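Local coordinates for protein serpin (Taeniopygia guttata, PDB 5HGC) that binds the steroid cortisol and belongs to the serpin family, whose members generally act as inhibitors of serine proteases, at residues A[44-49]-A[294-299]; A[82-87]-A[364-369]; A[214-217]-A[222-225]; A[225-230]-A[235-240]; A[304-307]-A[311-314]. All coordinates share one frame; numbering follows the deposited sequence.

Contact 1: residues A[44-49]-A[294-299]; sequences TAFAML and VDVFTN. Unlike the reference sequence in segment 44-49: Thr44 (reference Ala). Unlike the reference sequence in segment 294-299: Asn299 (reference Ser).
Leu49 on helix 39-52 and Val296 in the 3-10 turn 295-297 hold the nearest pair of CA atoms, 9.1 Å apart, so the backbones stay separate and side chains alone span the gap. The two phenylalanines meet at their CZ atoms in an oblique approach, Phe46 CZ lying 3.9 Å from Phe297 CZ. Val296 uses its two methyls separately. With chi1 at 79°, its CG1 sits between the backbone N and the carbonyl carbon, 3.5 Å above the centre of the Phe297 ring, while the same methyl approaches the edge of Phe46 at CE2, 4.5 Å away. The other methyl, CG2, reaches Leu49 CD1 at 4.2 Å, the side chains crossing at roughly a right angle. Leu288 of helix 285-290 touches both phenylalanine rings, and Val314 touches Leu49, Val296 and Phe297, so the cluster continues beyond the two segments. The turn itself is kept by the Phe297 N to Val294 O bond of 3.1 Å. No hydrogen bond or charge pair links the segments; the four buried side chains meet by apolar contact alone, and exclusion of water is probably what favours their meeting.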
# COMPACT_ATOMS: atom_id res chain seq x y z
N THR A 44 -5.16 -6.09 5.28
CA THR A 44 -4.73 -7.25 6.03
C THR A 44 -4.77 -6.96 7.54
O THR A 44 -5.25 -7.83 8.26
CB THR A 44 -3.34 -7.68 5.55
OG1 THR A 44 -3.42 -8.01 4.16
CG2 THR A 44 -2.88 -8.88 6.27
N ALA A 45 -4.34 -5.77 8.01
CA ALA A 45 -4.32 -5.43 9.43
C ALA A 45 -5.75 -5.49 9.96
O ALA A 45 -6.00 -6.13 11.00
CB ALA A 45 -3.69 -4.08 9.69
N PHE A 46 -6.71 -4.93 9.22
CA PHE A 46 -8.12 -4.94 9.63
C PHE A 46 -8.85 -6.25 9.59
O PHE A 46 -9.68 -6.51 10.46
CB PHE A 46 -8.92 -3.81 8.99
CG PHE A 46 -8.78 -2.55 9.75
CD1 PHE A 46 -7.68 -1.73 9.55
CD2 PHE A 46 -9.66 -2.27 10.78
CE1 PHE A 46 -7.48 -0.62 10.37
CE2 PHE A 46 -9.48 -1.16 11.59
CZ PHE A 46 -8.40 -0.33 11.39
N ALA A 47 -8.53 -7.09 8.61
CA ALA A 47 -9.16 -8.39 8.52
C ALA A 47 -8.73 -9.17 9.75
O ALA A 47 -9.53 -9.84 10.39
CB ALA A 47 -8.72 -9.11 7.26
N MET A 48 -7.46 -9.01 10.12
CA MET A 48 -6.93 -9.60 11.31
C MET A 48 -7.70 -9.17 12.58
O MET A 48 -8.04 -10.04 13.39
CB MET A 48 -5.47 -9.27 11.36
CG MET A 48 -4.70 -9.98 12.43
SD MET A 48 -3.83 -8.67 13.27
CE MET A 48 -5.07 -8.27 14.48
N LEU A 49 -8.01 -7.88 12.75
CA LEU A 49 -8.92 -7.49 13.83
C LEU A 49 -10.24 -8.21 13.78
O LEU A 49 -10.80 -8.60 14.83
CB LEU A 49 -9.21 -6.00 13.87
CG LEU A 49 -8.13 -5.11 14.46
CD1 LEU A 49 -8.75 -3.73 14.57
CD2 LEU A 49 -7.67 -5.57 15.84
N VAL A 294 -16.83 1.84 12.17
CA VAL A 294 -17.20 2.82 13.20
C VAL A 294 -17.01 2.30 14.61
O VAL A 294 -16.23 2.89 15.37
CB VAL A 294 -18.66 3.34 13.00
CG1 VAL A 294 -19.14 4.19 14.19
CG2 VAL A 294 -18.79 4.10 11.67
N ASP A 295 -17.75 1.23 14.94
CA ASP A 295 -17.87 0.69 16.29
C ASP A 295 -16.56 0.25 16.88
O ASP A 295 -16.38 0.34 18.09
CB ASP A 295 -18.78 -0.53 16.31
CG ASP A 295 -20.22 -0.22 15.87
OD1 ASP A 295 -20.55 0.97 15.58
OD2 ASP A 295 -21.01 -1.21 15.83
N VAL A 296 -15.64 -0.25 16.03
CA VAL A 296 -14.33 -0.72 16.46
C VAL A 296 -13.53 0.37 17.15
O VAL A 296 -12.66 0.10 17.99
CB VAL A 296 -13.53 -1.37 15.29
CG1 VAL A 296 -12.89 -0.33 14.38
CG2 VAL A 296 -12.49 -2.33 15.83
N PHE A 297 -13.81 1.61 16.77
CA PHE A 297 -13.10 2.73 17.37
C PHE A 297 -13.78 3.30 18.64
O PHE A 297 -13.20 4.10 19.37
CB PHE A 297 -12.84 3.79 16.31
CG PHE A 297 -12.06 3.29 15.13
CD1 PHE A 297 -10.71 2.97 15.26
CD2 PHE A 297 -12.68 3.16 13.88
CE1 PHE A 297 -9.99 2.55 14.16
CE2 PHE A 297 -11.96 2.73 12.77
CZ PHE A 297 -10.61 2.43 12.92
N THR A 298 -14.99 2.83 18.92
CA THR A 298 -15.81 3.42 19.94
C THR A 298 -16.00 2.46 21.11
O THR A 298 -15.59 1.28 21.06
CB THR A 298 -17.20 3.86 19.38
OG1 THR A 298 -18.00 2.72 19.05
CG2 THR A 298 -17.07 4.75 18.14
N ASN A 299 -16.65 2.96 22.14
CA ASN A 299 -16.96 2.16 23.30
C ASN A 299 -18.05 1.17 23.01
O ASN A 299 -18.45 0.40 23.87
CB ASN A 299 -17.24 3.04 24.53
CG ASN A 299 -15.96 3.46 25.25
OD1 ASN A 299 -14.85 3.01 24.93
ND2 ASN A 299 -16.11 4.34 26.23

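Contact 2: residues A[82-87]-A[364-369]; sequences HNLIHM and TNSTLF. With HCY ((11alpha,14beta)-11,17,21-trihydroxypregn-4-ene-3,20-dione), chain B.
Leu84 of helix 74-89 makes the central van der Waals contact by placing a single methyl, CD1, against the start of segment 364-369. This methyl is 3.6 Å from Thr364 OG1 and equally 3.6 Å from Ser366 OG, so it lies against two hydroxyls at once. The torsion chi1 of -176° carries the Leu84 branch away from its own backbone N and across Thr364. One helical turn on, Met87 runs past Thr364 in the opposite direction, its SD 4.1 Å from the Thr364 CG2 methyl. Val40 of helix 39-52 and Ala8 of helix 6-9 also touch Leu84.

The polar bonds lie within the strand side. Ser366 OG donates to Thr364 OG1 at 2.9 Å, and Thr364 OG1 is in turn hydrogen-bonded to Asp361 OD2, a short relay that satisfies the buried hydroxyls beside the leucine methyl.

Ligand binding falls to Asn365, whose CB points away from the helix. The 17-hydroxyl of cortisol, O3, donates to Asn365 OD1 at 2.7 Å.

Asn365 has a positive phi of 47°, and together with Ser366 it faces Asp361: a G1 beta bulge between strands 355-361 and 366-373, the C-terminal hairpin of serpin sheet B, here with one bulge residue turned to the steroid.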
# COMPACT_ATOMS: atom_id res chain seq x y z
N HIS A 82 -4.64 -15.13 4.52
CA HIS A 82 -3.46 -15.93 4.86
C HIS A 82 -2.64 -16.31 3.58
O HIS A 82 -1.38 -16.36 3.53
CB HIS A 82 -3.82 -17.19 5.65
CG HIS A 82 -2.65 -18.10 5.81
ND1 HIS A 82 -1.59 -17.79 6.63
CD2 HIS A 82 -2.31 -19.24 5.17
CE1 HIS A 82 -0.65 -18.71 6.52
NE2 HIS A 82 -1.07 -19.62 5.65
N ASN A 83 -3.38 -16.64 2.54
CA ASN A 83 -2.72 -17.08 1.33
C ASN A 83 -1.99 -15.89 0.71
O ASN A 83 -0.83 -16.01 0.28
CB ASN A 83 -3.76 -17.71 0.40
CG ASN A 83 -3.20 -18.21 -0.92
OD1 ASN A 83 -3.92 -18.17 -1.87
ND2 ASN A 83 -1.94 -18.69 -0.98
N LEU A 84 -2.64 -14.73 0.73
CA LEU A 84 -2.03 -13.51 0.26
C LEU A 84 -0.75 -13.15 1.02
O LEU A 84 0.28 -12.94 0.38
CB LEU A 84 -3.06 -12.40 0.32
CG LEU A 84 -2.76 -11.00 -0.18
CD1 LEU A 84 -2.25 -11.03 -1.64
CD2 LEU A 84 -4.10 -10.30 -0.05
N ILE A 85 -0.77 -13.10 2.36
CA ILE A 85 0.44 -12.72 3.11
C ILE A 85 1.53 -13.74 2.88
O ILE A 85 2.71 -13.39 2.74
CB ILE A 85 0.25 -12.60 4.64
CG1 ILE A 85 -0.92 -11.75 4.98
CG2 ILE A 85 1.46 -11.95 5.35
CD1 ILE A 85 -1.40 -12.10 6.37
N HIS A 86 1.15 -15.00 2.88
CA HIS A 86 2.12 -16.05 2.67
C HIS A 86 2.86 -15.83 1.33
O HIS A 86 4.09 -15.89 1.26
CB HIS A 86 1.44 -17.43 2.77
CG HIS A 86 2.39 -18.58 2.57
ND1 HIS A 86 2.71 -19.06 1.32
CD2 HIS A 86 3.10 -19.31 3.46
CE1 HIS A 86 3.58 -20.05 1.45
NE2 HIS A 86 3.83 -20.22 2.74
N MET A 87 2.11 -15.51 0.28
CA MET A 87 2.73 -15.30 -1.02
C MET A 87 3.56 -14.07 -1.15
O MET A 87 4.64 -14.16 -1.72
CB MET A 87 1.71 -15.37 -2.11
CG MET A 87 1.27 -16.82 -2.17
SD MET A 87 0.27 -17.19 -3.58
CE MET A 87 1.63 -17.18 -4.78
N THR A 364 -0.88 -12.58 -7.39
CA THR A 364 -2.12 -12.55 -6.58
C THR A 364 -3.09 -11.47 -7.01
O THR A 364 -4.15 -11.30 -6.39
CB THR A 364 -1.79 -12.27 -5.12
OG1 THR A 364 -0.98 -11.07 -5.05
CG2 THR A 364 -1.04 -13.43 -4.50
N ASN A 365 -2.72 -10.72 -8.05
CA ASN A 365 -3.51 -9.58 -8.48
C ASN A 365 -3.95 -8.67 -7.36
O ASN A 365 -5.14 -8.36 -7.23
CB ASN A 365 -4.74 -10.04 -9.27
CG ASN A 365 -4.37 -10.59 -10.65
OD1 ASN A 365 -3.33 -10.24 -11.23
ND2 ASN A 365 -5.22 -11.47 -11.16
N SER A 366 -2.99 -8.25 -6.53
CA SER A 366 -3.31 -7.34 -5.43
C SER A 366 -2.51 -6.07 -5.57
O SER A 366 -1.37 -6.07 -6.05
CB SER A 366 -3.03 -7.96 -4.05
OG SER A 366 -1.70 -8.41 -4.02
N THR A 367 -3.14 -4.98 -5.13
CA THR A 367 -2.48 -3.70 -5.04
C THR A 367 -1.61 -3.63 -3.81
O THR A 367 -2.11 -3.69 -2.67
CB THR A 367 -3.50 -2.56 -5.04
OG1 THR A 367 -4.54 -2.87 -6.00
CG2 THR A 367 -2.82 -1.24 -5.36
N LEU A 368 -0.31 -3.51 -4.06
CA LEU A 368 0.68 -3.40 -3.01
C LEU A 368 0.89 -1.96 -2.58
O LEU A 368 1.04 -1.70 -1.39
CB LEU A 368 2.02 -4.01 -3.41
CG LEU A 368 1.91 -5.38 -4.07
CD1 LEU A 368 3.30 -5.90 -4.39
CD2 LEU A 368 1.09 -6.38 -3.22
N PHE A 369 0.94 -1.01 -3.52
CA PHE A 369 1.18 0.39 -3.11
C PHE A 369 0.41 1.35 -3.98
O PHE A 369 0.26 1.13 -5.19
CB PHE A 369 2.66 0.73 -3.19
CG PHE A 369 3.52 -0.01 -2.21
CD1 PHE A 369 3.66 0.43 -0.90
CD2 PHE A 369 4.24 -1.15 -2.61
CE1 PHE A 369 4.47 -0.26 0.01
CE2 PHE A 369 5.05 -1.85 -1.69
CZ PHE A 369 5.17 -1.40 -0.38
C1 HCY B . -8.82 -6.62 -12.64
C2 HCY B . -10.24 -6.52 -12.10
C3 HCY B . -10.29 -6.68 -10.59
C4 HCY B . -9.05 -6.57 -9.78
C5 HCY B . -7.96 -6.00 -10.32
C6 HCY B . -6.89 -5.47 -9.39
C7 HCY B . -5.49 -5.95 -9.86
C8 HCY B . -5.23 -5.87 -11.37
C9 HCY B . -6.40 -6.52 -12.15
C10 HCY B . -7.76 -5.88 -11.82
C12 HCY B . -4.70 -7.32 -14.01
C11 HCY B . -6.11 -6.78 -13.67
C13 HCY B . -3.58 -6.58 -13.21
C14 HCY B . -3.95 -6.60 -11.73
C15 HCY B . -2.66 -6.33 -11.00
C16 HCY B . -1.57 -6.96 -11.85
C17 HCY B . -2.23 -7.33 -13.21
C18 HCY B . -3.33 -5.13 -13.72
C19 HCY B . -7.86 -4.37 -12.12
C20 HCY B . -1.32 -7.06 -14.40
C21 HCY B . -1.36 -7.96 -15.62
O1 HCY B . -11.36 -6.83 -10.05
O2 HCY B . -6.26 -5.49 -14.26
O3 HCY B . -2.42 -8.76 -13.27
O4 HCY B . -0.54 -6.12 -14.39
O5 HCY B . -1.21 -7.04 -16.70

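Contact 3: residues A[214-217]-A[222-225]; sequences FYFD and CTVV
Phe214 packs across Thr223 and Val225 at the tight end of this antiparallel hairpin of serpin sheet B, whose strand axes approach to 4.7 Å at 164°. Its CG lies anti to the backbone N (chi1 174°), which takes the ring toward the neighbouring strand: Phe214 CE2 comes to 3.4 Å from Thr223 CG2, and CD2 lies 4.1 Å from Val225 CG2. Arg267 forms a cation-pi pair with the same ring, and Ile349 touches both it and Thr223. A smaller alanine here would probably open a gap beside the Thr223 and Val225 methyls and leave Arg267 without its aromatic partner. Next, Tyr215 and Val224 form a hydrogen-bonded pair, with Val224 N to Tyr215 O at 2.8 Å and Tyr215 N to Val224 O at 3.0 Å.

Toward the turn the pairing relaxes. Asp217 N to Cys222 O, at 3.2 Å and 134°, is weak, though the return bond is straighter. Phe216 is exposed; Thr223 OG1 meets its ring edge, 3.6 Å from CD1. Asp217 OD2 bonds Trp260 NE1. The chemistry thus grades from regular backbone bonds beside a buried aromatic to a longer pair, one of its bonds bent and weak, beside an exposed ring.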
# COMPACT_ATOMS: atom_id res chain seq x y z
N PHE A 214 2.59 0.63 -22.67
CA PHE A 214 2.14 2.00 -22.81
C PHE A 214 0.67 2.04 -23.15
O PHE A 214 0.16 1.15 -23.84
CB PHE A 214 2.95 2.69 -23.90
CG PHE A 214 2.47 4.06 -24.21
CD1 PHE A 214 1.44 4.28 -25.18
CD2 PHE A 214 3.03 5.16 -23.55
CE1 PHE A 214 0.95 5.57 -25.42
CE2 PHE A 214 2.57 6.46 -23.82
CZ PHE A 214 1.54 6.67 -24.74
N TYR A 215 -0.03 3.08 -22.67
CA TYR A 215 -1.39 3.35 -23.09
C TYR A 215 -1.72 4.77 -22.77
O TYR A 215 -1.30 5.24 -21.72
CB TYR A 215 -2.38 2.45 -22.35
CG TYR A 215 -3.83 2.74 -22.70
CD1 TYR A 215 -4.34 2.48 -23.99
CD2 TYR A 215 -4.70 3.29 -21.74
CE1 TYR A 215 -5.66 2.76 -24.31
CE2 TYR A 215 -6.01 3.57 -22.07
CZ TYR A 215 -6.47 3.29 -23.35
OH TYR A 215 -7.77 3.57 -23.65
N PHE A 216 -2.43 5.46 -23.67
CA PHE A 216 -2.95 6.80 -23.42
C PHE A 216 -4.45 6.67 -23.30
O PHE A 216 -5.01 6.13 -24.22
CB PHE A 216 -2.56 7.75 -24.59
CG PHE A 216 -2.97 9.21 -24.38
CD1 PHE A 216 -2.18 10.08 -23.57
CD2 PHE A 216 -4.16 9.73 -24.95
CE1 PHE A 216 -2.57 11.44 -23.33
CE2 PHE A 216 -4.53 11.06 -24.72
CZ PHE A 216 -3.74 11.92 -23.91
N ASP A 217 -5.13 7.09 -22.20
CA ASP A 217 -6.59 7.40 -22.40
C ASP A 217 -6.95 8.84 -22.56
O ASP A 217 -6.48 9.70 -21.77
CB ASP A 217 -7.61 6.70 -21.47
CG ASP A 217 -7.34 6.90 -20.05
OD1 ASP A 217 -6.31 7.53 -19.79
OD2 ASP A 217 -8.12 6.37 -19.20
N CYS A 222 -4.38 10.88 -19.56
CA CYS A 222 -3.32 10.21 -18.81
C CYS A 222 -2.44 9.41 -19.70
O CYS A 222 -2.93 8.59 -20.48
CB CYS A 222 -3.94 9.14 -17.92
SG CYS A 222 -4.68 9.82 -16.49
N THR A 223 -1.14 9.53 -19.49
CA THR A 223 -0.22 8.61 -20.11
C THR A 223 0.03 7.54 -19.08
O THR A 223 0.29 7.86 -17.96
CB THR A 223 1.05 9.35 -20.50
OG1 THR A 223 0.71 10.36 -21.45
CG2 THR A 223 2.04 8.43 -21.15
N VAL A 224 -0.07 6.27 -19.47
CA VAL A 224 0.20 5.11 -18.61
C VAL A 224 1.43 4.39 -19.11
O VAL A 224 1.46 3.99 -20.27
CB VAL A 224 -1.00 4.13 -18.57
CG1 VAL A 224 -0.75 2.97 -17.58
CG2 VAL A 224 -2.30 4.88 -18.24
N VAL A 225 2.44 4.21 -18.25
CA VAL A 225 3.57 3.38 -18.57
C VAL A 225 3.68 2.31 -17.50
O VAL A 225 3.61 2.61 -16.28
CB VAL A 225 4.87 4.21 -18.68
CG1 VAL A 225 6.07 3.32 -18.89
CG2 VAL A 225 4.77 5.19 -19.85

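Contact 4: residues A[225-230]-A[235-240]; sequences VRLHYN and AFLVLP. With HCY ((11alpha,14beta)-11,17,21-trihydroxypregn-4-ene-3,20-dione), chain B.
Ala235, Leu237 and Arg226 have the most surface buried where strands 222-228 and 233-240 pair antiparallel. Ala235 is held by its backbone, Ala235 N reaching Leu227 O at 2.8 Å, and its CB meets Tyr229 CE2 at 4.0 Å. On the same face Leu237 CD1 lies 3.9 Å from Leu227 CD1. Its backbone joins the neighbouring strand too, and Leu237 N bonds Val225 O at 2.7 Å.

The opposite face belongs to Arg226 and Phe236, which run together off the sheet. Arg226 CG sits over one face of the Phe236 ring, 4.1 Å from its centroid, a CH-pi contact. A turn at chi2 (-94°) swings the guanidinium, its plane 65° from the ring, so that it grips the steroid side chain with two bonds: NH1 to the C20 ketone O4 at 2.8 Å and NH2 to the C21 hydroxyl O5 at 2.9 Å, the latter nearly straight at 174°. A salt bridge from NE to Asp213 and a bond from NH1 to Thr234 OG1 fix the group. A leucine in its place would probably leave both steroid oxygens without these donors and Asp213 without its counter-charge.

Cortisol is thus received on a hairpin of serpin sheet B, beside Ala16 and Ile257 of two helices, consistent with the hormone pocket of corticosteroid-binding globulin, a serpin relative.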
# COMPACT_ATOMS: atom_id res chain seq x y z
N VAL A 225 2.44 4.21 -18.25
CA VAL A 225 3.57 3.38 -18.57
C VAL A 225 3.68 2.31 -17.50
O VAL A 225 3.61 2.61 -16.28
CB VAL A 225 4.87 4.21 -18.68
CG1 VAL A 225 6.07 3.32 -18.89
CG2 VAL A 225 4.77 5.19 -19.85
N ARG A 226 3.85 1.06 -17.93
CA ARG A 226 3.97 -0.03 -16.99
C ARG A 226 5.34 -0.73 -17.09
O ARG A 226 5.74 -1.16 -18.16
CB ARG A 226 2.84 -1.02 -17.21
CG ARG A 226 2.90 -2.20 -16.26
CD ARG A 226 3.63 -3.34 -16.92
NE ARG A 226 2.67 -4.11 -17.72
CZ ARG A 226 1.69 -4.83 -17.20
NH1 ARG A 226 1.54 -4.92 -15.86
NH2 ARG A 226 0.85 -5.44 -18.00
N LEU A 227 6.01 -0.86 -15.95
CA LEU A 227 7.37 -1.40 -15.86
C LEU A 227 7.31 -2.59 -14.95
O LEU A 227 6.70 -2.49 -13.87
CB LEU A 227 8.33 -0.36 -15.26
CG LEU A 227 8.63 0.90 -16.09
CD1 LEU A 227 9.81 1.69 -15.52
CD2 LEU A 227 8.90 0.46 -17.53
N HIS A 228 7.88 -3.72 -15.36
CA HIS A 228 7.91 -4.88 -14.47
C HIS A 228 9.08 -4.79 -13.54
O HIS A 228 10.18 -4.33 -13.89
CB HIS A 228 8.00 -6.19 -15.23
CG HIS A 228 6.77 -6.50 -16.01
ND1 HIS A 228 5.51 -6.45 -15.45
CD2 HIS A 228 6.60 -6.87 -17.29
CE1 HIS A 228 4.61 -6.77 -16.37
NE2 HIS A 228 5.25 -7.03 -17.49
N TYR A 229 8.81 -5.27 -12.33
CA TYR A 229 9.89 -5.71 -11.44
C TYR A 229 10.31 -7.16 -11.75
O TYR A 229 9.50 -7.99 -12.26
CB TYR A 229 9.43 -5.57 -10.01
CG TYR A 229 9.33 -4.14 -9.49
CD1 TYR A 229 10.47 -3.34 -9.34
CD2 TYR A 229 8.08 -3.60 -9.12
CE1 TYR A 229 10.37 -2.04 -8.82
CE2 TYR A 229 7.95 -2.31 -8.63
CZ TYR A 229 9.10 -1.55 -8.44
OH TYR A 229 8.99 -0.29 -7.92
N ASN A 230 11.56 -7.48 -11.42
CA ASN A 230 11.97 -8.89 -11.28
C ASN A 230 11.07 -9.53 -10.27
O ASN A 230 10.76 -8.91 -9.24
CB ASN A 230 13.41 -9.00 -10.80
CG ASN A 230 14.39 -8.72 -11.90
OD1 ASN A 230 15.46 -8.14 -11.66
ND2 ASN A 230 14.04 -9.11 -13.15
N ALA A 235 4.85 -2.14 -11.80
CA ALA A 235 4.50 -0.74 -11.49
C ALA A 235 3.79 -0.03 -12.65
O ALA A 235 4.31 -0.03 -13.77
CB ALA A 235 5.73 0.01 -11.07
N PHE A 236 2.60 0.52 -12.42
CA PHE A 236 1.88 1.43 -13.38
C PHE A 236 2.19 2.87 -13.02
O PHE A 236 1.96 3.27 -11.88
CB PHE A 236 0.36 1.29 -13.30
CG PHE A 236 -0.17 0.01 -13.92
CD1 PHE A 236 0.26 -1.28 -13.45
CD2 PHE A 236 -1.13 0.07 -14.95
CE1 PHE A 236 -0.24 -2.47 -14.00
CE2 PHE A 236 -1.63 -1.12 -15.51
CZ PHE A 236 -1.20 -2.38 -15.03
N LEU A 237 2.75 3.62 -13.97
CA LEU A 237 3.18 4.99 -13.72
C LEU A 237 2.23 5.83 -14.54
O LEU A 237 2.17 5.66 -15.77
CB LEU A 237 4.61 5.17 -14.18
CG LEU A 237 5.52 3.98 -13.90
CD1 LEU A 237 6.87 4.13 -14.62
CD2 LEU A 237 5.71 3.81 -12.39
N VAL A 238 1.47 6.69 -13.86
CA VAL A 238 0.34 7.38 -14.47
C VAL A 238 0.60 8.87 -14.41
O VAL A 238 0.71 9.45 -13.33
CB VAL A 238 -0.97 7.09 -13.74
CG1 VAL A 238 -2.16 7.75 -14.46
CG2 VAL A 238 -1.16 5.60 -13.63
N LEU A 239 0.73 9.45 -15.59
CA LEU A 239 1.10 10.87 -15.77
C LEU A 239 -0.15 11.55 -16.31
O LEU A 239 -0.43 11.37 -17.49
CB LEU A 239 2.23 10.99 -16.78
CG LEU A 239 2.87 12.36 -16.93
CD1 LEU A 239 3.43 12.84 -15.60
CD2 LEU A 239 3.97 12.27 -17.95
N PRO A 240 -0.93 12.25 -15.44
CA PRO A 240 -2.03 13.03 -15.98
C PRO A 240 -1.50 14.35 -16.56
O PRO A 240 -0.45 14.89 -16.09
CB PRO A 240 -2.92 13.28 -14.76
CG PRO A 240 -1.93 13.41 -13.64
CD PRO A 240 -0.84 12.40 -13.96
C1 HCY B . -8.82 -6.62 -12.64
C2 HCY B . -10.24 -6.52 -12.10
C3 HCY B . -10.29 -6.68 -10.59
C4 HCY B . -9.05 -6.57 -9.78
C5 HCY B . -7.96 -6.00 -10.32
C6 HCY B . -6.89 -5.47 -9.39
C7 HCY B . -5.49 -5.95 -9.86
C8 HCY B . -5.23 -5.87 -11.37
C9 HCY B . -6.40 -6.52 -12.15
C10 HCY B . -7.76 -5.88 -11.82
C12 HCY B . -4.70 -7.32 -14.01
C11 HCY B . -6.11 -6.78 -13.67
C13 HCY B . -3.58 -6.58 -13.21
C14 HCY B . -3.95 -6.60 -11.73
C15 HCY B . -2.66 -6.33 -11.00
C16 HCY B . -1.57 -6.96 -11.85
C17 HCY B . -2.23 -7.33 -13.21
C18 HCY B . -3.33 -5.13 -13.72
C19 HCY B . -7.86 -4.37 -12.12
C20 HCY B . -1.32 -7.06 -14.40
C21 HCY B . -1.36 -7.96 -15.62
O1 HCY B . -11.36 -6.83 -10.05
O2 HCY B . -6.26 -5.49 -14.26
O3 HCY B . -2.42 -8.76 -13.27
O4 HCY B . -0.54 -6.12 -14.39
O5 HCY B . -1.21 -7.04 -16.70

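Contact 5: residues A[304-307]-A[311-314]; sequences SGIT and DLKV
Thr307 OG1 is gripped by two groups: it donates to Asp311 OD1 at 2.7 Å, and it accepts from Ser309 N, as in an ST turn, at the end of helix 304-307. The hydroxyl meets the carboxylate on its syn side, 21° out of the carboxylate plane. With chi1 at 64°, OG1 stands between the backbone N and the carbonyl carbon, and CG2 is turned to rest 3.8 Å from Leu312 CB. Leu312 then extends past the threonine, its CD2 lying 3.7 Å from Ile306 CG2. Leu109, Val166 and Met167 also touch Leu312, and Leu49 of helix 39-52 touches Ile306, so this apolar layer merges with its surroundings.

Of the four side chains that touch, Asp311 alone is charged. The contact pairs a bond between a buried hydroxyl and an exposed carboxylate with the apolar Ile306-Leu312 pair alongside; the doubly bonded hydroxyl probably fixes the threonine's rotation and the course of the turn after the helix.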
# COMPACT_ATOMS: atom_id res chain seq x y z
N SER A 304 -14.47 -8.92 21.89
CA SER A 304 -14.46 -9.89 22.98
C SER A 304 -13.67 -11.14 22.61
O SER A 304 -13.16 -11.81 23.50
CB SER A 304 -15.87 -10.24 23.46
OG SER A 304 -16.61 -10.91 22.45
N GLY A 305 -13.54 -11.41 21.30
CA GLY A 305 -12.65 -12.42 20.77
C GLY A 305 -11.19 -12.16 21.03
O GLY A 305 -10.37 -13.09 20.90
N ILE A 306 -10.83 -10.92 21.40
CA ILE A 306 -9.39 -10.59 21.76
C ILE A 306 -9.09 -10.75 23.25
O ILE A 306 -8.14 -11.41 23.63
CB ILE A 306 -8.94 -9.20 21.20
CG1 ILE A 306 -9.15 -9.16 19.64
CG2 ILE A 306 -7.49 -8.85 21.57
CD1 ILE A 306 -8.96 -7.81 18.99
N THR A 307 -9.94 -10.15 24.09
CA THR A 307 -9.66 -10.04 25.54
C THR A 307 -10.53 -11.02 26.33
O THR A 307 -10.26 -11.28 27.48
CB THR A 307 -9.97 -8.61 26.07
OG1 THR A 307 -11.37 -8.37 25.93
CG2 THR A 307 -9.25 -7.60 25.30
N ASP A 311 -14.37 -4.98 26.57
CA ASP A 311 -13.67 -3.87 27.19
C ASP A 311 -12.62 -3.23 26.28
O ASP A 311 -11.91 -2.34 26.73
CB ASP A 311 -13.02 -4.31 28.53
CG ASP A 311 -12.16 -5.61 28.42
OD1 ASP A 311 -11.82 -6.07 27.30
OD2 ASP A 311 -11.79 -6.17 29.48
N LEU A 312 -12.50 -3.67 25.03
CA LEU A 312 -11.38 -3.21 24.18
C LEU A 312 -11.91 -2.42 23.00
O LEU A 312 -13.03 -2.64 22.56
CB LEU A 312 -10.52 -4.41 23.73
CG LEU A 312 -9.40 -4.17 22.71
CD1 LEU A 312 -8.15 -3.49 23.27
CD2 LEU A 312 -8.99 -5.47 22.10
N LYS A 313 -11.11 -1.49 22.50
CA LYS A 313 -11.44 -0.75 21.28
C LYS A 313 -10.11 -0.32 20.69
O LYS A 313 -9.07 -0.34 21.37
CB LYS A 313 -12.30 0.50 21.60
CG LYS A 313 -11.49 1.62 22.28
CD LYS A 313 -12.38 2.80 22.61
CE LYS A 313 -11.63 3.74 23.55
NZ LYS A 313 -12.57 4.54 24.39
N VAL A 314 -10.12 0.09 19.42
CA VAL A 314 -8.87 0.45 18.79
C VAL A 314 -8.69 1.90 19.06
O VAL A 314 -9.49 2.68 18.62
CB VAL A 314 -8.88 0.12 17.27
CG1 VAL A 314 -7.57 0.48 16.60
CG2 VAL A 314 -9.18 -1.36 17.10

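In the fold
Contacts 3 and 4 form a continuous three-strand run: they share Val225, their centres are 10 Å apart, and Thr223 N approaches Leu239 O at 2.8 Å, probably a hydrogen bond. Contact 2 reaches the same sheet; it does not touch contact 4 (nearest atoms about 7 Å apart) but shares the ligand, for Asn365 and Arg226 both bond cortisol, as does Ser261. Away from the steroid, contacts 1 and 5 are neighbours, centres 10 Å apart, with Val296 O to Val314 N at 2.9 Å, probably a hydrogen bond. Contact 1 also touches contact 2, Thr44 CG2 lying 3.6 Å from Ile85 CD1. Contacts 3 and 5, about 47 Å apart between centres, mark opposite sides of the chain's centre.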